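Local coordinates for protein Sex comb on midleg CG9495-PA (Drosophila melanogaster, PDB 1PK1) that probably acts in Polycomb-group gene repression, its SAM domain associating with the chain of another protein, at residues B[20-25]-B[38-43]; B[24-29]-B[70-75]. The protein carries 2 engineered substitutions. One frame throughout, in Å; residues are numbered along the deposited sequence.

Both contacts start on helix 19-29, near the N terminus of the SAM domain, and use successive parts of it that overlap at Gln24 and Tyr25. Contact 1 closes the shorter loop: twelve residues, the end of helix 19-29 among them, separate its segments, and helix 37-42 then packs back on residues 20-25. Contact 2 spans forty residues, bringing helix 66-79 back to residues 24-29 after helices 37-42, 47-51 and 55-61. The two closures thus share a start, and contact 1 closes first. Their centres lie about 11 Å apart, and Phe40 CZ meets Ile72 CD1 at 3.8 Å, linking helix 37-42 to helix 66-79; with the two contacts it unites the three helices.

Contact 1 (B[20-25]-B[38-43]); sequences EEVIQY and DLFRKH
Glu20 and Arg41 form a two-pronged salt bridge on the exposed side of this contact. The guanidinium presents its side, Arg41 NE reaching Glu20 OE2 at 3.0 Å and NH2 reaching OE1 of the same carboxylate at 3.2 Å. Each oxygen uses its syn lone pair, yet the two planes lie 23° apart and the bonds are bent. Arg41 NH1 pairs in turn with Asp38 OD1 at 3.0 Å, making a three-residue network that would hold the guanidinium against rotation. In the helical SAM fold, this joins helix 19-29 to helix 37-42, their short segments running nearly antiparallel (154°). Apolar packing accompanies the charges. Ile23 CD1 sits over the centre of one guanidinium face, 3.5 Å from Arg41 CZ, while Ile23 CG1 meets Phe40 CB at 3.8 Å. With CG1 anti to the carbonyl carbon and chi2 extended (179°), Ile23 reaches both neighbours at once. Were Ile23 cut back to an alanine, that guanidinium face would probably lose its methyl cover and Phe40 CB its contact with CG1. Val22 CG1 approaches the edge of the Phe40 ring, 4.0 Å from Phe40 CD2; the same ring also touches Ile72 of helix 66-79.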
loop_
_atom_site.group_PDB
_atom_site.type_symbol
_atom_site.label_atom_id
_atom_site.label_comp_id
_atom_site.label_asym_id
_atom_site.label_seq_id
_atom_site.Cartn_x
_atom_site.Cartn_y
_atom_site.Cartn_z
ATOM N N GLU B 20 20.038 -5.817 -2.817
ATOM C CA GLU B 20 20.304 -4.464 -2.340
ATOM C C GLU B 20 19.839 -3.392 -3.329
ATOM O O GLU B 20 19.379 -2.325 -2.919
ATOM C CB GLU B 20 21.791 -4.281 -2.025
ATOM C CG GLU B 20 22.258 -5.040 -0.783
ATOM C CD GLU B 20 21.353 -4.810 0.425
ATOM O OE1 GLU B 20 20.927 -3.658 0.655
ATOM O OE2 GLU B 20 21.075 -5.786 1.152
ATOM N N GLU B 21 19.953 -3.675 -4.620
ATOM C CA GLU B 21 19.514 -2.719 -5.636
ATOM C C GLU B 21 17.996 -2.552 -5.580
ATOM O O GLU B 21 17.484 -1.455 -5.785
ATOM C CB GLU B 21 19.948 -3.173 -7.029
ATOM C CG GLU B 21 21.463 -3.050 -7.259
ATOM C CD GLU B 21 21.882 -3.461 -8.655
ATOM O OE1 GLU B 21 21.582 -4.604 -9.059
ATOM O OE2 GLU B 21 22.517 -2.640 -9.354
ATOM N N VAL B 22 17.284 -3.643 -5.308
ATOM C CA VAL B 22 15.823 -3.591 -5.196
ATOM C C VAL B 22 15.442 -2.752 -3.979
ATOM O O VAL B 22 14.519 -1.929 -4.030
ATOM C CB VAL B 22 15.215 -5.007 -5.032
ATOM C CG1 VAL B 22 13.760 -4.910 -4.586
ATOM C CG2 VAL B 22 15.304 -5.767 -6.351
ATOM N N ILE B 23 16.148 -2.966 -2.876
ATOM C CA ILE B 23 15.873 -2.216 -1.663
ATOM C C ILE B 23 16.177 -0.733 -1.863
ATOM O O ILE B 23 15.441 0.124 -1.382
ATOM C CB ILE B 23 16.683 -2.779 -0.480
ATOM C CG1 ILE B 23 16.163 -4.187 -0.156
ATOM C CG2 ILE B 23 16.572 -1.849 0.728
ATOM C CD1 ILE B 23 16.891 -4.889 0.972
ATOM N N GLN B 24 17.256 -0.435 -2.578
ATOM C CA GLN B 24 17.619 0.955 -2.851
ATOM C C GLN B 24 16.531 1.618 -3.705
ATOM O O GLN B 24 16.200 2.787 -3.502
ATOM C CB GLN B 24 18.965 1.022 -3.578
ATOM C CG GLN B 24 19.341 2.415 -4.077
ATOM C CD GLN B 24 19.543 3.417 -2.953
ATOM O OE1 GLN B 24 19.651 4.622 -3.196
ATOM N NE2 GLN B 24 19.600 2.928 -1.719
ATOM N N TYR B 25 15.976 0.868 -4.657
ATOM C CA TYR B 25 14.917 1.400 -5.514
ATOM C C TYR B 25 13.690 1.748 -4.677
ATOM O O TYR B 25 13.166 2.864 -4.743
ATOM C CB TYR B 25 14.527 0.382 -6.593
ATOM C CG TYR B 25 13.268 0.760 -7.338
ATOM C CD1 TYR B 25 13.203 1.948 -8.068
ATOM C CD2 TYR B 25 12.129 -0.047 -7.290
ATOM C CE1 TYR B 25 12.047 2.326 -8.726
ATOM C CE2 TYR B 25 10.957 0.327 -7.953
ATOM C CZ TYR B 25 10.929 1.518 -8.666
ATOM O OH TYR B 25 9.793 1.924 -9.319
ATOM N N ASP B 38 14.565 -4.975 5.700
ATOM C CA ASP B 38 15.061 -6.266 6.162
ATOM C C ASP B 38 14.150 -7.418 5.747
ATOM O O ASP B 38 14.604 -8.551 5.603
ATOM C CB ASP B 38 15.236 -6.263 7.683
ATOM C CG ASP B 38 16.383 -5.376 8.133
ATOM O OD1 ASP B 38 17.257 -5.061 7.299
ATOM O OD2 ASP B 38 16.417 -5.010 9.325
ATOM N N LEU B 39 12.870 -7.126 5.551
ATOM C CA LEU B 39 11.924 -8.155 5.130
ATOM C C LEU B 39 12.292 -8.551 3.702
ATOM O O LEU B 39 12.234 -9.727 3.331
ATOM C CB LEU B 39 10.496 -7.606 5.199
ATOM C CG LEU B 39 9.298 -8.533 4.998
ATOM C CD1 LEU B 39 9.407 -9.776 5.885
ATOM C CD2 LEU B 39 8.031 -7.747 5.329
ATOM N N PHE B 40 12.678 -7.564 2.898
ATOM C CA PHE B 40 13.083 -7.833 1.527
ATOM C C PHE B 40 14.363 -8.660 1.518
ATOM O O PHE B 40 14.546 -9.526 0.662
ATOM C CB PHE B 40 13.277 -6.526 0.755
ATOM C CG PHE B 40 12.007 -5.996 0.161
ATOM C CD1 PHE B 40 10.930 -5.667 0.977
ATOM C CD2 PHE B 40 11.866 -5.886 -1.219
ATOM C CE1 PHE B 40 9.722 -5.241 0.429
ATOM C CE2 PHE B 40 10.665 -5.462 -1.782
ATOM C CZ PHE B 40 9.589 -5.140 -0.958
ATOM N N ARG B 41 15.243 -8.406 2.482
ATOM C CA ARG B 41 16.481 -9.173 2.582
ATOM C C ARG B 41 16.142 -10.605 3.000
ATOM O O ARG B 41 16.655 -11.569 2.424
ATOM C CB ARG B 41 17.426 -8.535 3.607
ATOM C CG ARG B 41 17.837 -7.124 3.233
ATOM C CD ARG B 41 18.967 -6.586 4.103
ATOM N NE ARG B 41 19.434 -5.286 3.618
ATOM C CZ ARG B 41 18.804 -4.134 3.822
ATOM N NH1 ARG B 41 17.675 -4.097 4.515
ATOM N NH2 ARG B 41 19.296 -3.013 3.315
ATOM N N LYS B 42 15.263 -10.726 3.993
ATOM C CA LYS B 42 14.821 -12.020 4.515
ATOM C C LYS B 42 14.214 -12.887 3.409
ATOM O O LYS B 42 14.501 -14.084 3.316
ATOM C CB LYS B 42 13.785 -11.794 5.624
ATOM C CG LYS B 42 13.157 -13.056 6.216
ATOM C CD LYS B 42 14.102 -13.799 7.139
ATOM C CE LYS B 42 13.355 -14.882 7.911
ATOM N NZ LYS B 42 14.274 -15.705 8.738
ATOM N N HIS B 43 13.382 -12.280 2.567
ATOM C CA HIS B 43 12.736 -13.012 1.483
ATOM C C HIS B 43 13.565 -13.079 0.207
ATOM O O HIS B 43 13.123 -13.639 -0.805
ATOM C CB HIS B 43 11.350 -12.413 1.221
ATOM C CG HIS B 43 10.350 -12.778 2.271
ATOM N ND1 HIS B 43 9.558 -13.907 2.183
ATOM C CD2 HIS B 43 10.085 -12.228 3.480
ATOM C CE1 HIS B 43 8.856 -14.036 3.293
ATOM N NE2 HIS B 43 9.156 -13.031 4.097
#

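Contact 2 (B[24-29]-B[70-75]); sequences QYIESN and LKICNL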
loop_
_atom_site.group_PDB
_atom_site.type_symbol
_atom_site.label_atom_id
_atom_site.label_comp_id
_atom_site.label_asym_id
_atom_site.label_seq_id
_atom_site.Cartn_x
_atom_site.Cartn_y
_atom_site.Cartn_z
ATOM N N GLN B 24 17.256 -0.435 -2.578
ATOM C CA GLN B 24 17.619 0.955 -2.851
ATOM C C GLN B 24 16.531 1.618 -3.705
ATOM O O GLN B 24 16.200 2.787 -3.502
ATOM C CB GLN B 24 18.965 1.022 -3.578
ATOM C CG GLN B 24 19.341 2.415 -4.077
ATOM C CD GLN B 24 19.543 3.417 -2.953
ATOM O OE1 GLN B 24 19.651 4.622 -3.196
ATOM N NE2 GLN B 24 19.600 2.928 -1.719
ATOM N N TYR B 25 15.976 0.868 -4.657
ATOM C CA TYR B 25 14.917 1.400 -5.514
ATOM C C TYR B 25 13.690 1.748 -4.677
ATOM O O TYR B 25 13.166 2.864 -4.743
ATOM C CB TYR B 25 14.527 0.382 -6.593
ATOM C CG TYR B 25 13.268 0.760 -7.338
ATOM C CD1 TYR B 25 13.203 1.948 -8.068
ATOM C CD2 TYR B 25 12.129 -0.047 -7.290
ATOM C CE1 TYR B 25 12.047 2.326 -8.726
ATOM C CE2 TYR B 25 10.957 0.327 -7.953
ATOM C CZ TYR B 25 10.929 1.518 -8.666
ATOM O OH TYR B 25 9.793 1.924 -9.319
ATOM N N ILE B 26 13.232 0.787 -3.883
ATOM C CA ILE B 26 12.069 1.012 -3.038
ATOM C C ILE B 26 12.287 2.184 -2.083
ATOM O O ILE B 26 11.487 3.114 -2.039
ATOM C CB ILE B 26 11.737 -0.239 -2.193
ATOM C CG1 ILE B 26 11.456 -1.438 -3.105
ATOM C CG2 ILE B 26 10.537 0.046 -1.302
ATOM C CD1 ILE B 26 10.247 -1.275 -3.995
ATOM N N GLU B 27 13.376 2.135 -1.324
ATOM C CA GLU B 27 13.672 3.182 -0.349
ATOM C C GLU B 27 13.977 4.566 -0.916
ATOM O O GLU B 27 13.594 5.570 -0.316
ATOM C CB GLU B 27 14.809 2.723 0.575
ATOM C CG GLU B 27 14.348 1.682 1.595
ATOM C CD GLU B 27 15.482 1.055 2.392
ATOM O OE1 GLU B 27 16.565 1.668 2.496
ATOM O OE2 GLU B 27 15.278 -0.056 2.934
ATOM N N SER B 28 14.649 4.632 -2.060
ATOM C CA SER B 28 14.977 5.929 -2.654
ATOM C C SER B 28 13.756 6.579 -3.291
ATOM O O SER B 28 13.747 7.783 -3.560
ATOM C CB SER B 28 16.086 5.785 -3.701
ATOM O OG SER B 28 15.613 5.162 -4.882
ATOM N N ASN B 29 12.722 5.783 -3.537
ATOM C CA ASN B 29 11.505 6.308 -4.140
ATOM C C ASN B 29 10.390 6.540 -3.127
ATOM O O ASN B 29 9.534 7.403 -3.327
ATOM C CB ASN B 29 11.037 5.369 -5.253
ATOM C CG ASN B 29 11.790 5.598 -6.548
ATOM O OD1 ASN B 29 11.478 6.521 -7.301
ATOM N ND2 ASN B 29 12.800 4.778 -6.800
ATOM N N LEU B 70 0.319 -2.185 -1.255
ATOM C CA LEU B 70 -0.158 -1.380 -2.373
ATOM C C LEU B 70 0.899 -0.368 -2.830
ATOM O O LEU B 70 1.056 -0.141 -4.027
ATOM C CB LEU B 70 -1.458 -0.662 -2.009
ATOM C CG LEU B 70 -2.696 -1.566 -1.904
ATOM C CD1 LEU B 70 -3.936 -0.702 -1.755
ATOM C CD2 LEU B 70 -2.813 -2.438 -3.144
ATOM N N LYS B 71 1.626 0.224 -1.883
ATOM C CA LYS B 71 2.668 1.184 -2.238
ATOM C C LYS B 71 3.804 0.489 -2.984
ATOM O O LYS B 71 4.366 1.033 -3.935
ATOM C CB LYS B 71 3.240 1.867 -0.992
ATOM C CG LYS B 71 2.271 2.743 -0.229
ATOM C CD LYS B 71 3.056 3.549 0.800
ATOM C CE LYS B 71 2.373 3.613 2.136
ATOM N NZ LYS B 71 3.331 4.170 3.135
ATOM N N ILE B 72 4.149 -0.718 -2.545
ATOM C CA ILE B 72 5.214 -1.464 -3.186
ATOM C C ILE B 72 4.772 -1.872 -4.589
ATOM O O ILE B 72 5.544 -1.760 -5.541
ATOM C CB ILE B 72 5.597 -2.705 -2.350
ATOM C CG1 ILE B 72 6.266 -2.241 -1.044
ATOM C CG2 ILE B 72 6.520 -3.610 -3.150
ATOM C CD1 ILE B 72 6.392 -3.314 0.021
ATOM N N CYS B 73 3.527 -2.322 -4.724
ATOM C CA CYS B 73 3.019 -2.717 -6.040
ATOM C C CYS B 73 3.073 -1.526 -6.985
ATOM O O CYS B 73 3.376 -1.680 -8.165
ATOM C CB CYS B 73 1.574 -3.213 -5.953
ATOM S SG CYS B 73 1.394 -4.909 -5.412
ATOM N N ASN B 74 2.785 -0.343 -6.453
ATOM C CA ASN B 74 2.799 0.880 -7.258
ATOM C C ASN B 74 4.198 1.113 -7.824
ATOM O O ASN B 74 4.350 1.501 -8.981
ATOM C CB ASN B 74 2.362 2.082 -6.412
ATOM C CG ASN B 74 2.358 3.382 -7.201
ATOM O OD1 ASN B 74 3.227 4.237 -7.020
ATOM N ND2 ASN B 74 1.383 3.528 -8.090
ATOM N N LEU B 75 5.217 0.867 -7.007
ATOM C CA LEU B 75 6.599 1.039 -7.448
ATOM C C LEU B 75 7.019 -0.081 -8.399
ATOM O O LEU B 75 7.762 0.157 -9.352
ATOM C CB LEU B 75 7.543 1.075 -6.242
ATOM C CG LEU B 75 7.360 2.259 -5.284
ATOM C CD1 LEU B 75 8.270 2.079 -4.075
ATOM C CD2 LEU B 75 7.673 3.566 -6.011
#
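Ile26 and Leu75 bring the backbones nearest, their CA atoms 7.0 Å apart where the segments 24-29 and 70-75 cross steeply at 107°. In this SAM domain the crossing sets the end of the first helix against the long C-terminal helix 66-79, with buried apolar side chains between them. Leu75 lies at the middle of the packing, pointing at the opposing helix and touching three of its residues. One branch, CD1, goes to Ile26, meeting its CD1 at 3.9 Å and lying near its CG2 as well. The other, CD2, rests against Asn29 CB at 3.9 Å, while Leu75 CB meets the edge atom CE2 of Tyr25. Ile26 folds back at chi2 (-63°), and its CD1 also makes a looser contact with Ile72 CG2 at 4.5 Å. Leu33 touches both isoleucines, and Met58 of helix 55-61 adds to the packing on Ile72.

The polar link across the helices comes from Tyr25. Its OH donates to Leu75 O at 2.7 Å, and the carbonyl oxygen lies at the ring edge, near the ring plane. The hydroxyl comes in 29° off the carbonyl plane. The bond would hold the hydroxyl end of Tyr25 against the backbone of helix 66-79, while Trp17 meets its ring at an angle. Lys71, one turn before Leu75, instead reaches a serine hydroxyl, that of Ser32, and forms a salt bridge with an acidic side chain of the other protein's chain.

Two side chains bond back onto their own helix near its C-terminal end. Ser28 OG donates to Gln24 O, coming from the opposite face of that carbonyl to Ser28 N. Asn29 ND2 donates to Tyr25 O at 2.8 Å in an almost straight bond, with the acceptor lying in the plane of the Asn29 amide.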